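Long-range contact in dTDP-4-amino-4,6-dideoxyglucose formyltransferase (Shewanella sp. FDAARGOS_354, PDB 6V2T), which probably transfers a formyl group from a folate cofactor to the sugar amino group of dTDP-4-amino-4,6-dideoxyglucose, a step linked to O-antigen synthesis: residues H25-S30 with E90-V95. Residues are numbered along the deposited sequence; the frame is centred on the assembly and turned at random.
Sequences HVLIVS and EHYELV
Val26 and Leu27 pair in parallel with Leu94 and Val95, tied by Leu27 N to Leu94 O (2.9 Å), while one step earlier Glu93 N bonds to His25 O at 3.0 Å, where the 90-95 segment has left its helix but is not yet strand. The Leu94 N between these bonds finds no acceptor. Glu93 folds back at chi2 (68°) and sets OE1 almost straight on the His25 backbone N, at 2.9 Å; the same oxygen takes a weak bond from His25 ND1. A water in the plane of that imidazole donates to His91 O, linking strand and helix end; its doubtfully short approaches to His25 ND1 and Glu93 OE2 carry less weight. His91 brings CD2 and NE2 over one face of the His25 ring, toward the rim, planes at 40°. Strands 24-30 and 94-98 are adjacent inside the seven-stranded sheet (order 3-2-1-4-5-6-7) of the Rossmann-like formyltransferase fold, and helix 82-91 is part of the crossover leading into strand 94-98. Just past that helix, Tyr92 turns its ring over Leu27, whose CB sits 3.5 Å from the ring centroid in a CH-pi contact, and Tyr92 OH hydrogen-bonds Asp56 OD2 of strand 53-60. On this same face of the sheet, Val95 CG1 reaches Val29 CG2 at 4.0 Å. Through the sheet, Val26 and Leu94 run side by side, with CG1 of Val26 4.1 Å from CD2 of Leu94.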
loop_
_atom_site.group_PDB
_atom_site.type_symbol
_atom_site.label_atom_id
_atom_site.label_comp_id
_atom_site.label_asym_id
_atom_site.label_seq_id
_atom_site.Cartn_x
_atom_site.Cartn_y
_atom_site.Cartn_z
ATOM N N HIS B 25 -33.418 -27.270 -16.405
ATOM C CA HIS B 25 -32.964 -26.742 -15.094
ATOM C C HIS B 25 -31.435 -26.671 -15.074
ATOM O O HIS B 25 -30.790 -27.722 -15.275
ATOM C CB HIS B 25 -33.507 -27.640 -13.981
ATOM C CG HIS B 25 -34.965 -27.911 -14.162
ATOM N ND1 HIS B 25 -35.441 -29.112 -14.648
ATOM C CD2 HIS B 25 -36.041 -27.110 -13.998
ATOM C CE1 HIS B 25 -36.756 -29.055 -14.735
ATOM N NE2 HIS B 25 -37.147 -27.835 -14.347
ATOM N N VAL B 26 -30.888 -25.476 -14.868
ATOM C CA VAL B 26 -29.424 -25.223 -14.725
ATOM C C VAL B 26 -29.159 -24.803 -13.285
ATOM O O VAL B 26 -29.842 -23.841 -12.815
ATOM C CB VAL B 26 -28.933 -24.161 -15.719
ATOM C CG1 VAL B 26 -27.493 -23.755 -15.441
ATOM C CG2 VAL B 26 -29.130 -24.600 -17.161
ATOM N N LEU B 27 -28.249 -25.506 -12.595
ATOM C CA LEU B 27 -27.826 -25.160 -11.221
ATOM C C LEU B 27 -26.515 -24.360 -11.269
ATOM O O LEU B 27 -25.475 -24.859 -11.780
ATOM C CB LEU B 27 -27.699 -26.408 -10.347
ATOM C CG LEU B 27 -27.092 -26.149 -8.965
ATOM C CD1 LEU B 27 -28.059 -25.332 -8.110
ATOM C CD2 LEU B 27 -26.733 -27.453 -8.272
ATOM N N ILE B 28 -26.535 -23.154 -10.704
ATOM C CA ILE B 28 -25.319 -22.315 -10.583
ATOM C C ILE B 28 -24.878 -22.371 -9.124
ATOM O O ILE B 28 -25.669 -21.996 -8.227
ATOM C CB ILE B 28 -25.581 -20.928 -11.187
ATOM C CG1 ILE B 28 -25.893 -21.080 -12.682
ATOM C CG2 ILE B 28 -24.405 -19.994 -10.956
ATOM C CD1 ILE B 28 -26.521 -19.873 -13.281
ATOM N N VAL B 29 -23.701 -22.971 -8.893
ATOM C CA VAL B 29 -23.066 -23.049 -7.553
ATOM C C VAL B 29 -21.916 -22.055 -7.540
ATOM O O VAL B 29 -21.007 -22.150 -8.389
ATOM C CB VAL B 29 -22.559 -24.448 -7.188
ATOM C CG1 VAL B 29 -22.109 -24.501 -5.735
ATOM C CG2 VAL B 29 -23.597 -25.515 -7.453
ATOM N N SER B 30 -21.943 -21.141 -6.591
ATOM C CA SER B 30 -21.039 -19.978 -6.598
ATOM C C SER B 30 -20.831 -19.422 -5.189
ATOM O O SER B 30 -21.819 -19.308 -4.426
ATOM C CB SER B 30 -21.588 -18.923 -7.484
ATOM O OG SER B 30 -20.685 -17.836 -7.519
ATOM N N GLU B 90 -30.747 -35.926 -9.897
ATOM C CA GLU B 90 -32.215 -36.055 -10.078
ATOM C C GLU B 90 -32.769 -34.879 -10.904
ATOM O O GLU B 90 -33.503 -35.139 -11.857
ATOM C CB GLU B 90 -32.865 -36.166 -8.693
ATOM C CG GLU B 90 -34.384 -36.108 -8.696
ATOM C CD GLU B 90 -35.052 -37.156 -9.564
ATOM O OE1 GLU B 90 -34.398 -38.178 -9.878
ATOM O OE2 GLU B 90 -36.227 -36.949 -9.929
ATOM N N HIS B 91 -32.432 -33.632 -10.575
ATOM C CA HIS B 91 -33.225 -32.435 -10.948
ATOM C C HIS B 91 -32.581 -31.604 -12.067
ATOM O O HIS B 91 -33.319 -30.886 -12.763
ATOM C CB HIS B 91 -33.446 -31.572 -9.694
ATOM C CG HIS B 91 -34.568 -30.597 -9.830
ATOM N ND1 HIS B 91 -35.878 -30.928 -9.519
ATOM C CD2 HIS B 91 -34.587 -29.308 -10.256
ATOM C CE1 HIS B 91 -36.652 -29.879 -9.742
ATOM N NE2 HIS B 91 -35.880 -28.873 -10.198
ATOM N N TYR B 92 -31.255 -31.609 -12.213
ATOM C CA TYR B 92 -30.577 -30.636 -13.099
ATOM C C TYR B 92 -30.007 -31.309 -14.351
ATOM O O TYR B 92 -29.453 -32.398 -14.304
ATOM C CB TYR B 92 -29.518 -29.868 -12.307
ATOM C CG TYR B 92 -30.120 -28.961 -11.269
ATOM C CD1 TYR B 92 -30.636 -27.728 -11.625
ATOM C CD2 TYR B 92 -30.189 -29.347 -9.940
ATOM C CE1 TYR B 92 -31.195 -26.885 -10.676
ATOM C CE2 TYR B 92 -30.743 -28.513 -8.974
ATOM C CZ TYR B 92 -31.256 -27.286 -9.351
ATOM O OH TYR B 92 -31.810 -26.459 -8.421
ATOM N N GLU B 93 -30.097 -30.609 -15.468
ATOM C CA GLU B 93 -29.472 -31.062 -16.741
ATOM C C GLU B 93 -28.020 -30.568 -16.815
ATOM O O GLU B 93 -27.216 -31.150 -17.598
ATOM C CB GLU B 93 -30.289 -30.548 -17.922
ATOM C CG GLU B 93 -31.555 -31.347 -18.147
ATOM C CD GLU B 93 -32.617 -31.222 -17.063
ATOM O OE1 GLU B 93 -32.957 -30.076 -16.662
ATOM O OE2 GLU B 93 -33.092 -32.263 -16.630
ATOM N N LEU B 94 -27.709 -29.482 -16.119
ATOM C CA LEU B 94 -26.372 -28.829 -16.170
ATOM C C LEU B 94 -26.041 -28.203 -14.820
ATOM O O LEU B 94 -26.904 -27.514 -14.281
ATOM C CB LEU B 94 -26.388 -27.759 -17.257
ATOM C CG LEU B 94 -25.153 -26.859 -17.302
ATOM C CD1 LEU B 94 -23.906 -27.682 -17.677
ATOM C CD2 LEU B 94 -25.342 -25.705 -18.280
ATOM N N VAL B 95 -24.799 -28.348 -14.358
ATOM C CA VAL B 95 -24.277 -27.597 -13.186
ATOM C C VAL B 95 -23.120 -26.724 -13.655
ATOM O O VAL B 95 -22.229 -27.263 -14.346
ATOM C CB VAL B 95 -23.853 -28.519 -12.030
ATOM C CG1 VAL B 95 -23.404 -27.707 -10.822
ATOM C CG2 VAL B 95 -24.961 -29.470 -11.651
HETATM O O HOH W 1 -34.831 -31.540 -14.941
#